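Local atomic coordinates of uncharacterized protein aq_328 (Aquifex aeolicus, PDB entry 1R4V), a protein that is of unknown function but adopts an ancestral histone fold and may take part in protein heterodimerization. Residues D77-L81 / A82-I86; P117-E120 / M121-E125. All blocks are in the same frame, centred on the assembly; numbering follows the deposited sequence.

Contact 1: D77-L81 / A82-I86; sequences DFIAL and ADLNI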
# COMPACT_ATOMS: atom_id res chain seq x y z
N ASP A 77 -12.63 -15.96 -15.49
CA ASP A 77 -11.88 -16.96 -14.76
C ASP A 77 -10.60 -16.37 -14.15
O ASP A 77 -9.68 -17.10 -13.82
CB ASP A 77 -11.59 -18.14 -15.69
CG ASP A 77 -11.30 -19.42 -14.93
OD1 ASP A 77 -11.50 -19.45 -13.69
OD2 ASP A 77 -10.88 -20.47 -15.49
N PHE A 78 -10.54 -15.06 -14.00
CA PHE A 78 -9.40 -14.33 -13.45
C PHE A 78 -9.98 -13.09 -12.75
O PHE A 78 -11.09 -12.66 -13.05
CB PHE A 78 -8.39 -13.89 -14.52
CG PHE A 78 -8.96 -12.96 -15.53
CD1 PHE A 78 -8.96 -11.59 -15.31
CD2 PHE A 78 -9.57 -13.46 -16.67
CE1 PHE A 78 -9.53 -10.74 -16.21
CE2 PHE A 78 -10.14 -12.61 -17.58
CZ PHE A 78 -10.12 -11.25 -17.35
N ILE A 79 -9.24 -12.53 -11.81
CA ILE A 79 -9.64 -11.29 -11.18
C ILE A 79 -9.13 -10.10 -11.96
O ILE A 79 -7.94 -10.01 -12.27
CB ILE A 79 -9.09 -11.26 -9.76
CG1 ILE A 79 -9.71 -12.43 -8.98
CG2 ILE A 79 -9.44 -9.90 -9.09
CD1 ILE A 79 -8.88 -12.82 -7.84
N ALA A 80 -10.03 -9.18 -12.27
CA ALA A 80 -9.75 -7.91 -12.92
C ALA A 80 -9.81 -6.79 -11.89
O ALA A 80 -10.36 -6.94 -10.79
CB ALA A 80 -10.77 -7.62 -13.99
N LEU A 81 -9.28 -5.63 -12.27
CA LEU A 81 -9.32 -4.44 -11.43
C LEU A 81 -10.75 -4.09 -11.00
O LEU A 81 -10.96 -3.75 -9.83
CB LEU A 81 -8.69 -3.24 -12.15
CG LEU A 81 -8.65 -1.91 -11.39
CD1 LEU A 81 -7.80 -2.06 -10.16
CD2 LEU A 81 -8.08 -0.79 -12.26
N ALA A 82 -11.70 -4.20 -11.94
CA ALA A 82 -13.14 -3.93 -11.71
C ALA A 82 -13.76 -4.80 -10.62
O ALA A 82 -14.81 -4.44 -10.08
CB ALA A 82 -13.91 -4.17 -12.98
N ASP A 83 -13.13 -5.94 -10.34
CA ASP A 83 -13.60 -6.90 -9.33
C ASP A 83 -13.10 -6.59 -7.92
O ASP A 83 -13.54 -7.21 -6.98
CB ASP A 83 -13.13 -8.31 -9.68
CG ASP A 83 -13.62 -8.78 -11.04
OD1 ASP A 83 -14.78 -8.44 -11.41
OD2 ASP A 83 -12.92 -9.50 -11.80
N LEU A 84 -12.13 -5.70 -7.76
CA LEU A 84 -11.56 -5.43 -6.44
C LEU A 84 -12.47 -4.55 -5.59
O LEU A 84 -13.35 -3.85 -6.10
CB LEU A 84 -10.19 -4.79 -6.53
CG LEU A 84 -9.08 -5.61 -7.19
CD1 LEU A 84 -7.75 -4.91 -6.98
CD2 LEU A 84 -8.99 -7.03 -6.65
N ASN A 85 -12.23 -4.61 -4.28
CA ASN A 85 -12.98 -3.87 -3.29
C ASN A 85 -12.40 -2.46 -3.09
O ASN A 85 -12.38 -1.97 -1.97
CB ASN A 85 -12.98 -4.69 -1.98
CG ASN A 85 -14.21 -4.46 -1.13
OD1 ASN A 85 -15.33 -4.58 -1.61
ND2 ASN A 85 -14.00 -4.14 0.15
N ILE A 86 -11.95 -1.76 -4.15
CA ILE A 86 -11.42 -0.41 -4.03
C ILE A 86 -12.57 0.62 -3.94
O ILE A 86 -13.45 0.59 -4.79
CB ILE A 86 -10.47 -0.09 -5.21
CG1 ILE A 86 -9.26 -1.04 -5.19
CG2 ILE A 86 -10.01 1.36 -5.21
CD1 ILE A 86 -8.40 -0.99 -6.43

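Contact 2: P117-E120 / M121-E125; sequences PPVE and MNVGE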
# COMPACT_ATOMS: atom_id res chain seq x y z
N PRO A 117 -2.19 -12.54 -3.01
CA PRO A 117 -3.58 -12.24 -2.69
C PRO A 117 -4.29 -13.48 -2.15
O PRO A 117 -3.96 -14.60 -2.56
CB PRO A 117 -4.16 -11.77 -4.03
CG PRO A 117 -3.26 -12.31 -5.04
CD PRO A 117 -1.91 -12.42 -4.45
N PRO A 118 -5.21 -13.30 -1.22
CA PRO A 118 -5.91 -14.43 -0.59
C PRO A 118 -7.05 -14.99 -1.44
O PRO A 118 -8.20 -15.01 -1.01
CB PRO A 118 -6.41 -13.81 0.71
CG PRO A 118 -6.66 -12.35 0.37
CD PRO A 118 -5.64 -12.00 -0.67
N VAL A 119 -6.75 -15.44 -2.64
CA VAL A 119 -7.75 -15.94 -3.58
C VAL A 119 -7.15 -17.19 -4.18
O VAL A 119 -5.93 -17.37 -4.15
CB VAL A 119 -8.09 -14.94 -4.70
CG1 VAL A 119 -8.82 -13.74 -4.12
CG2 VAL A 119 -6.86 -14.48 -5.47
N GLU A 120 -8.01 -18.05 -4.72
CA GLU A 120 -7.54 -19.22 -5.47
C GLU A 120 -7.47 -18.91 -6.97
O GLU A 120 -6.65 -19.47 -7.69
CB GLU A 120 -8.43 -20.44 -5.18
CG GLU A 120 -8.17 -21.01 -3.79
CD GLU A 120 -6.71 -21.42 -3.59
OE1 GLU A 120 -6.13 -22.02 -4.53
OE2 GLU A 120 -6.13 -21.15 -2.50
N MSE A 121 -8.32 -18.01 -7.44
CA MSE A 121 -8.32 -17.68 -8.86
C MSE A 121 -7.10 -16.92 -9.33
O MSE A 121 -6.47 -16.20 -8.57
CB MSE A 121 -9.53 -16.83 -9.22
CG MSE A 121 -10.85 -17.53 -9.09
SE MSE A 121 -12.36 -16.33 -9.57
CE MSE A 121 -11.51 -15.31 -10.70
N ASN A 122 -6.83 -17.07 -10.62
CA ASN A 122 -5.83 -16.33 -11.36
C ASN A 122 -6.07 -14.84 -11.22
O ASN A 122 -7.23 -14.42 -11.23
CB ASN A 122 -5.94 -16.69 -12.85
CG ASN A 122 -4.82 -16.08 -13.66
OD1 ASN A 122 -3.68 -16.04 -13.20
ND2 ASN A 122 -5.13 -15.60 -14.87
N VAL A 123 -5.02 -14.05 -11.05
CA VAL A 123 -5.14 -12.60 -11.08
C VAL A 123 -4.74 -12.22 -12.50
O VAL A 123 -3.68 -12.60 -12.98
CB VAL A 123 -4.28 -11.87 -10.04
CG1 VAL A 123 -4.45 -10.36 -10.21
CG2 VAL A 123 -4.66 -12.30 -8.64
N GLY A 124 -5.59 -11.48 -13.20
CA GLY A 124 -5.27 -11.14 -14.58
C GLY A 124 -3.99 -10.33 -14.71
O GLY A 124 -3.67 -9.51 -13.83
N GLU A 125 -3.25 -10.52 -15.80
CA GLU A 125 -2.01 -9.77 -15.96
C GLU A 125 -2.21 -8.25 -16.04
O GLU A 125 -1.36 -7.49 -15.55
CB GLU A 125 -1.20 -10.31 -17.14
CG GLU A 125 -0.41 -11.58 -16.81
CD GLU A 125 0.66 -11.40 -15.73
OE1 GLU A 125 1.47 -10.43 -15.79
OE2 GLU A 125 0.71 -12.24 -14.81

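Contact 1: D77-L81 / A82-I86
Asp83 reaches back along the chain to Ala80 and closes a tight turn. Its OD2 accepts the amide of Ala80, with Ala80 N to Asp83 OD2 at 2.9 Å and a nearly straight N-H...O angle of 170°; the donor meets the anti side of the carboxylate, tilted out of its plane. In return, Asp83 N donates to Ala80 O (3.0 Å). The next bond, Leu84 N to Leu81 O at 3.1 Å, continues the winding of the short 3-10 segment. With CG beside its own backbone N (chi1 -59°), Asp83 sets OD2 within bonding distance of the Ala80 amide. Apolar branches follow: Ile79 CG2 meets Leu84 CD2 at 3.8 Å, the two side chains crossing at about a right angle, while Leu81 CD1 meets Ile86 CD1 at 3.9 Å. In the second shell, Arg76 forms a salt bridge with Asp83 OD1, consistent with the Arg-Asp pair that brackets the second loop of histone folds. Without the carboxylate, as with an alanine here, Arg76 and the Ala80 amide would probably lose their shared partner. The turn leads from strand 78-79 toward helix 88-98, with Ile79 and Leu84 packed between helix 67-73 and helix 125-128.

Contact 2: P117-E120 / M121-E125
Pro117 and Val119 meet Val123 where the loop after helix 106-113 bends into strand 122-123, the short strand that precedes helix 125-128. The closest of these apolar approaches is Pro117 CG to Val123 CG2 at 3.9 Å, the pyrrolidine ring and the valine branch meeting at a slant. Val119 CG2 lies farther from the same methyl, 4.4 Å from Val123 CG2, and comes within 3.6 Å of Met121 O, so the branch packs against the carbonyl oxygen and approaches Val123 loosely. Two torsions account for this. Val123 holds CG2 beside its backbone N (CG1 at chi1 177°), whereas Val119 sets CG2 between its N and carbonyl carbon (CG1 at chi1 -68°), the crowded position for a branch.

Earlier in the loop Pro118 centres an inverse gamma turn, with a weak bond from Val119 N to Pro117 O at 2.9 Å. It kinks the chain at Pro118; Pro117 and Val123, six residues on, meet through side chains, their CA atoms 8.5 Å apart. Strand 122-123 pairs in parallel with strand 78-79, as the loop strands of paired histone folds do, consistent with two such repeats in this chain. Glu68 of helix 67-73 fixes the backbone just ahead of the strand: its OE1 accepts from both Glu120 N and Met121 N. Beyond the strand, Gly124 takes the N-cap position of the following helix. Phe64 touches Pro117, Val119 and Val123, and Tyr131 of helix 131-149 packs on Pro117 and Val123.

Contacts 1 and 2 follow one another along the chain, their centres about 9 Å apart, and are joined by a two-stranded parallel sheet. Ile79 supplies both probable hydrogen bonds: its N lies 2.8 Å from Asn122 O, and its O lies 2.9 Å from Gly124 N. Side chains add to the seam, with Ile79 CD1 3.5 Å from Val119 CG2 and the selenomethionine methyl, Met121 CE, 3.4 Å from Phe78 C. Phe64 also touches Leu84 of contact 1, which makes it a neighbour of both contacts. The zinc-binding residues Glu21, Asp46, Glu158 and Glu161 belong to neither contact.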